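Local coordinates for protein folylpolyglutamate synthase (FolC) (Helicobacter pylori, PDB 6K8C) that probably catalyses the ATP-dependent addition of glutamate to dihydropteroate, and of further glutamates to tetrahydrofolate and its derivatives, in folate metabolism, at residues T66-D71 against Q260-N265; C136-L141 against T253-N258. All coordinates share one frame; numbering follows the deposited sequence.

In the fold
Both interactions lie on the N-terminal domain that holds the eight-stranded sheet, related to the P-loop NTPases, about 12 Å apart between centres. In sequence order come helix 58-70, strand 138-142, the end of helix 241-254 and the loop 260-265 that follows it, so the two segments of interaction 2 both fall between those of interaction 1. Leu69 joins them: its CD1 lies 4.0 Å from CG of Tyr138, and its CD2 4.0 Å from CD1 of Leu255. With OG1 of Thr66 3.6 Å from CG2 of Val140, one side of helix 58-70 packs on strand 138-142, while Leu68 and Asp71 meet the loop that leads on to strand 276-279 of the second, six-stranded sheet.

Interaction 1. Residues T66-D71 against Q260-N265; sequences TLLLAD and QEVLKN
Leu68 and Val262 carry the apolar part of this contact, their side chains crossing at about a right angle. CD2 of Leu68 lies 3.7 Å from CG2 of Val262, and the same methyl reaches CD2 of Leu263 at 4.3 Å. In Val262, chi1 of -64° sets CG1 anti to the carbonyl carbon, which leaves CG2, between the backbone N and the carbonyl carbon, as the branch that meets Leu68. Beside this apolar contact runs a polar link through one water. It donates to OD2 of Asp71 at 2.5 Å and to the backbone O of Val262 at 2.6 Å, so a single molecule joins the carboxylate of Asp71 to a peptide carbonyl of the loop. The same OD2 of Asp71 also lies 3.6 Å from the backbone O of Asn265, a spacing with no bond. The helical partner is the C-terminal part of helix 58-70, a helix of the P-loop-type Mur ligase middle domain, whereas 260-265 belongs to the connection between helix 241-254 and strand 276-279. Here the loop folds into a type I turn from Glu261 to Lys264, with Glu261 also at the centre of an inverse gamma turn. Further out, Phe251 of helix 241-254 touches both Leu68 and Val262, while Leu248 and Gln72 add to the surroundings of Val262. Leu67 packs on Leu266 and Leu269 farther along the same loop.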
loop_
_atom_site.group_PDB
_atom_site.type_symbol
_atom_site.label_atom_id
_atom_site.label_comp_id
_atom_site.label_asym_id
_atom_site.label_seq_id
_atom_site.Cartn_x
_atom_site.Cartn_y
_atom_site.Cartn_z
ATOM N N THR A 66 -11.577 -5.099 -1.633
ATOM C CA THR A 66 -12.146 -4.425 -2.800
ATOM C C THR A 66 -12.604 -5.428 -3.857
ATOM O O THR A 66 -13.688 -5.287 -4.436
ATOM C CB THR A 66 -11.113 -3.457 -3.396
ATOM O OG1 THR A 66 -10.791 -2.441 -2.438
ATOM C CG2 THR A 66 -11.650 -2.784 -4.669
ATOM N N LEU A 67 -11.777 -6.443 -4.133
ATOM C CA LEU A 67 -12.132 -7.435 -5.148
ATOM C C LEU A 67 -13.338 -8.262 -4.718
ATOM O O LEU A 67 -14.217 -8.554 -5.539
ATOM C CB LEU A 67 -10.940 -8.347 -5.446
ATOM C CG LEU A 67 -9.738 -7.651 -6.092
ATOM C CD1 LEU A 67 -8.576 -8.624 -6.286
ATOM C CD2 LEU A 67 -10.132 -6.970 -7.410
ATOM N N LEU A 68 -13.398 -8.650 -3.442
ATOM C CA LEU A 68 -14.544 -9.417 -2.960
ATOM C C LEU A 68 -15.832 -8.610 -3.079
ATOM O O LEU A 68 -16.865 -9.126 -3.515
ATOM C CB LEU A 68 -14.315 -9.854 -1.511
ATOM C CG LEU A 68 -13.216 -10.886 -1.264
ATOM C CD1 LEU A 68 -12.797 -10.875 0.197
ATOM C CD2 LEU A 68 -13.668 -12.277 -1.694
ATOM N N LEU A 69 -15.789 -7.334 -2.685
ATOM C CA LEU A 69 -16.978 -6.493 -2.783
ATOM C C LEU A 69 -17.394 -6.297 -4.235
ATOM O O LEU A 69 -18.584 -6.384 -4.567
ATOM C CB LEU A 69 -16.720 -5.145 -2.104
ATOM C CG LEU A 69 -16.508 -5.226 -0.591
ATOM C CD1 LEU A 69 -15.945 -3.922 -0.033
ATOM C CD2 LEU A 69 -17.810 -5.584 0.100
ATOM N N ALA A 70 -16.423 -6.044 -5.119
ATOM C CA ALA A 70 -16.729 -5.889 -6.538
ATOM C C ALA A 70 -17.357 -7.148 -7.117
ATOM O O ALA A 70 -18.200 -7.059 -8.018
ATOM C CB ALA A 70 -15.460 -5.523 -7.312
ATOM N N ASP A 71 -16.969 -8.321 -6.610
ATOM C CA ASP A 71 -17.554 -9.582 -7.058
ATOM C C ASP A 71 -19.018 -9.724 -6.658
ATOM O O ASP A 71 -19.714 -10.587 -7.205
ATOM C CB ASP A 71 -16.760 -10.762 -6.500
ATOM C CG ASP A 71 -15.779 -11.329 -7.502
ATOM O OD1 ASP A 71 -15.756 -10.837 -8.650
ATOM O OD2 ASP A 71 -15.028 -12.261 -7.143
ATOM N N GLN A 260 -22.322 -17.021 0.337
ATOM C CA GLN A 260 -21.764 -17.621 -0.866
ATOM C C GLN A 260 -20.291 -17.969 -0.669
ATOM O O GLN A 260 -19.601 -17.418 0.193
ATOM C CB GLN A 260 -21.924 -16.679 -2.059
ATOM C CG GLN A 260 -23.351 -16.225 -2.306
ATOM C CD GLN A 260 -23.424 -14.966 -3.150
ATOM O OE1 GLN A 260 -22.626 -14.775 -4.068
ATOM N NE2 GLN A 260 -24.384 -14.101 -2.843
ATOM N N GLU A 261 -19.814 -18.911 -1.488
ATOM C CA GLU A 261 -18.408 -19.320 -1.475
ATOM C C GLU A 261 -17.645 -18.375 -2.398
ATOM O O GLU A 261 -17.410 -18.650 -3.577
ATOM C CB GLU A 261 -18.265 -20.777 -1.902
ATOM C CG GLU A 261 -17.181 -21.552 -1.158
ATOM C CD GLU A 261 -15.774 -21.199 -1.616
ATOM O OE1 GLU A 261 -15.629 -20.604 -2.705
ATOM O OE2 GLU A 261 -14.809 -21.519 -0.887
ATOM N N VAL A 262 -17.241 -17.237 -1.833
ATOM C CA VAL A 262 -16.734 -16.140 -2.650
ATOM C C VAL A 262 -15.313 -16.373 -3.151
ATOM O O VAL A 262 -14.884 -15.708 -4.103
ATOM C CB VAL A 262 -16.818 -14.828 -1.853
ATOM C CG1 VAL A 262 -18.272 -14.490 -1.565
ATOM C CG2 VAL A 262 -16.035 -14.951 -0.553
ATOM N N LEU A 263 -14.563 -17.292 -2.542
ATOM C CA LEU A 263 -13.194 -17.535 -2.978
ATOM C C LEU A 263 -13.115 -18.348 -4.263
ATOM O O LEU A 263 -12.092 -18.289 -4.953
ATOM C CB LEU A 263 -12.408 -18.248 -1.879
ATOM C CG LEU A 263 -12.207 -17.422 -0.613
ATOM C CD1 LEU A 263 -11.217 -18.102 0.308
ATOM C CD2 LEU A 263 -11.760 -16.007 -0.967
ATOM N N LYS A 264 -14.165 -19.098 -4.603
ATOM C CA LYS A 264 -14.091 -19.985 -5.759
ATOM C C LYS A 264 -13.894 -19.200 -7.049
ATOM O O LYS A 264 -13.128 -19.616 -7.925
ATOM C CB LYS A 264 -15.349 -20.850 -5.840
ATOM C CG LYS A 264 -15.093 -22.320 -5.543
ATOM C CD LYS A 264 -16.338 -23.011 -5.011
ATOM C CE LYS A 264 -15.978 -24.294 -4.276
ATOM N NZ LYS A 264 -17.077 -24.751 -3.379
ATOM N N ASN A 265 -14.562 -18.056 -7.178
ATOM C CA ASN A 265 -14.466 -17.233 -8.377
ATOM C C ASN A 265 -13.690 -15.941 -8.149
ATOM O O ASN A 265 -13.730 -15.050 -9.001
ATOM C CB ASN A 265 -15.863 -16.917 -8.913
ATOM C CG ASN A 265 -16.673 -18.164 -9.186
ATOM O OD1 ASN A 265 -16.137 -19.180 -9.629
ATOM N ND2 ASN A 265 -17.971 -18.098 -8.918
HETATM O O HOH W 1 -15.737 -13.515 -5.119
#

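Interaction 2. Residues C136-L141 against T253-N258; sequences CDYLVL and TLLPCN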
loop_
_atom_site.group_PDB
_atom_site.type_symbol
_atom_site.label_atom_id
_atom_site.label_comp_id
_atom_site.label_asym_id
_atom_site.label_seq_id
_atom_site.Cartn_x
_atom_site.Cartn_y
_atom_site.Cartn_z
ATOM N N CYS A 136 -20.068 5.481 -5.347
ATOM C CA CYS A 136 -19.635 4.142 -4.980
ATOM C C CYS A 136 -20.459 3.608 -3.818
ATOM O O CYS A 136 -21.009 4.365 -3.013
ATOM C CB CYS A 136 -18.152 4.134 -4.605
ATOM S SG CYS A 136 -17.059 4.207 -6.016
ATOM N N ASP A 137 -20.535 2.280 -3.736
ATOM C CA ASP A 137 -21.146 1.655 -2.572
ATOM C C ASP A 137 -20.181 1.590 -1.397
ATOM O O ASP A 137 -20.607 1.687 -0.241
ATOM C CB ASP A 137 -21.634 0.250 -2.931
ATOM C CG ASP A 137 -22.646 0.261 -4.056
ATOM O OD1 ASP A 137 -23.736 0.824 -3.853
ATOM O OD2 ASP A 137 -22.346 -0.277 -5.141
ATOM N N TYR A 138 -18.890 1.424 -1.672
ATOM C CA TYR A 138 -17.885 1.279 -0.631
ATOM C C TYR A 138 -16.652 2.078 -1.014
ATOM O O TYR A 138 -16.287 2.153 -2.192
ATOM C CB TYR A 138 -17.501 -0.195 -0.407
ATOM C CG TYR A 138 -18.627 -1.020 0.174
ATOM C CD1 TYR A 138 -18.800 -1.126 1.548
ATOM C CD2 TYR A 138 -19.524 -1.685 -0.656
ATOM C CE1 TYR A 138 -19.838 -1.876 2.082
ATOM C CE2 TYR A 138 -20.561 -2.429 -0.135
ATOM C CZ TYR A 138 -20.716 -2.522 1.233
ATOM O OH TYR A 138 -21.752 -3.271 1.756
ATOM N N LEU A 139 -16.021 2.673 -0.010
ATOM C CA LEU A 139 -14.759 3.385 -0.170
ATOM C C LEU A 139 -13.759 2.747 0.784
ATOM O O LEU A 139 -13.915 2.841 2.007
ATOM C CB LEU A 139 -14.931 4.875 0.112
ATOM C CG LEU A 139 -13.647 5.706 0.160
ATOM C CD1 LEU A 139 -12.896 5.605 -1.157
ATOM C CD2 LEU A 139 -13.961 7.157 0.502
ATOM N N VAL A 140 -12.767 2.056 0.229
ATOM C CA VAL A 140 -11.709 1.423 1.010
ATOM C C VAL A 140 -10.555 2.416 1.059
ATOM O O VAL A 140 -9.887 2.660 0.050
ATOM C CB VAL A 140 -11.280 0.073 0.418
ATOM C CG1 VAL A 140 -10.247 -0.604 1.328
ATOM C CG2 VAL A 140 -12.491 -0.849 0.256
ATOM N N LEU A 141 -10.331 2.986 2.238
ATOM C CA LEU A 141 -9.522 4.185 2.427
ATOM C C LEU A 141 -8.291 3.824 3.247
ATOM O O LEU A 141 -8.393 3.574 4.453
ATOM C CB LEU A 141 -10.351 5.261 3.129
ATOM C CG LEU A 141 -10.005 6.743 3.021
ATOM C CD1 LEU A 141 -10.242 7.256 1.615
ATOM C CD2 LEU A 141 -10.844 7.514 4.024
ATOM N N THR A 253 -18.088 -9.179 7.731
ATOM C CA THR A 253 -18.619 -8.235 8.713
ATOM C C THR A 253 -19.482 -7.176 8.041
ATOM O O THR A 253 -20.506 -6.757 8.594
ATOM C CB THR A 253 -17.473 -7.581 9.492
ATOM O OG1 THR A 253 -16.694 -8.596 10.136
ATOM C CG2 THR A 253 -18.007 -6.631 10.562
ATOM N N LEU A 254 -19.088 -6.740 6.841
ATOM C CA LEU A 254 -19.897 -5.787 6.095
ATOM C C LEU A 254 -21.170 -6.428 5.560
ATOM O O LEU A 254 -22.207 -5.763 5.482
ATOM C CB LEU A 254 -19.083 -5.198 4.942
ATOM C CG LEU A 254 -17.842 -4.381 5.324
ATOM C CD1 LEU A 254 -16.914 -4.236 4.123
ATOM C CD2 LEU A 254 -18.247 -3.013 5.863
ATOM N N LEU A 255 -21.118 -7.708 5.194
ATOM C CA LEU A 255 -22.228 -8.388 4.524
ATOM C C LEU A 255 -22.535 -9.680 5.266
ATOM O O LEU A 255 -22.293 -10.782 4.757
ATOM C CB LEU A 255 -21.895 -8.653 3.053
ATOM C CG LEU A 255 -21.638 -7.423 2.175
ATOM C CD1 LEU A 255 -20.997 -7.829 0.852
ATOM C CD2 LEU A 255 -22.925 -6.648 1.920
ATOM N N PRO A 256 -23.082 -9.581 6.484
ATOM C CA PRO A 256 -23.276 -10.789 7.299
ATOM C C PRO A 256 -24.312 -11.746 6.741
ATOM O O PRO A 256 -24.344 -12.904 7.170
ATOM C CB PRO A 256 -23.711 -10.232 8.660
ATOM C CG PRO A 256 -24.322 -8.916 8.347
ATOM C CD PRO A 256 -23.577 -8.369 7.159
ATOM N N CYS A 257 -25.148 -11.311 5.804
ATOM C CA CYS A 257 -26.156 -12.185 5.223
ATOM C C CYS A 257 -25.667 -12.913 3.979
ATOM O O CYS A 257 -26.368 -13.803 3.486
ATOM C CB CYS A 257 -27.418 -11.380 4.895
ATOM S SG CYS A 257 -28.052 -10.471 6.323
ATOM N N ASN A 258 -24.486 -12.571 3.467
ATOM C CA ASN A 258 -23.920 -13.278 2.325
ATOM C C ASN A 258 -23.359 -14.620 2.783
ATOM O O ASN A 258 -22.471 -14.670 3.642
ATOM C CB ASN A 258 -22.832 -12.440 1.657
ATOM C CG ASN A 258 -22.404 -13.006 0.321
ATOM O OD1 ASN A 258 -21.829 -14.088 0.254
ATOM N ND2 ASN A 258 -22.684 -12.274 -0.752
HETATM O O HOH W 2 -22.295 -3.304 4.250
#
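Strand 138-142 is an inner strand of the alpha/beta sheet in the Mur ligase middle domain, and from its first residue Tyr138 extends toward the C-terminal end of helix 241-254. With chi1 at -67°, CG is anti to the carbonyl carbon, and the ring projects from the strand to the two leucines where the helix finishes. CE1 of Tyr138 approaches CD2 of Leu254 at 4.3 Å, the methyl coming obliquely to the ring. Beyond the ring, OH of Tyr138 lies 3.6 Å from CD2 of Leu255, the two side chains running obliquely to each other, an apolar neighbour for a polar atom. That hydroxyl is instead served by a water at the ring's edge and in its plane, 2.6 Å from OH of Tyr138. The water in turn donates to the backbone O of Leu254 at 2.8 Å, tying the last helical turn to the sheet. Leu255 is where the chain leaves helical geometry, and the type I turn from Leu255 to Asn258 follows. Around these residues, Phe74 stacks edge-to-face with Tyr138 and also touches Leu255, Leu65 of helix 58-70 touches Leu254, and Ile50 of the neighbouring strand 48-53 meets Tyr138 and Leu254.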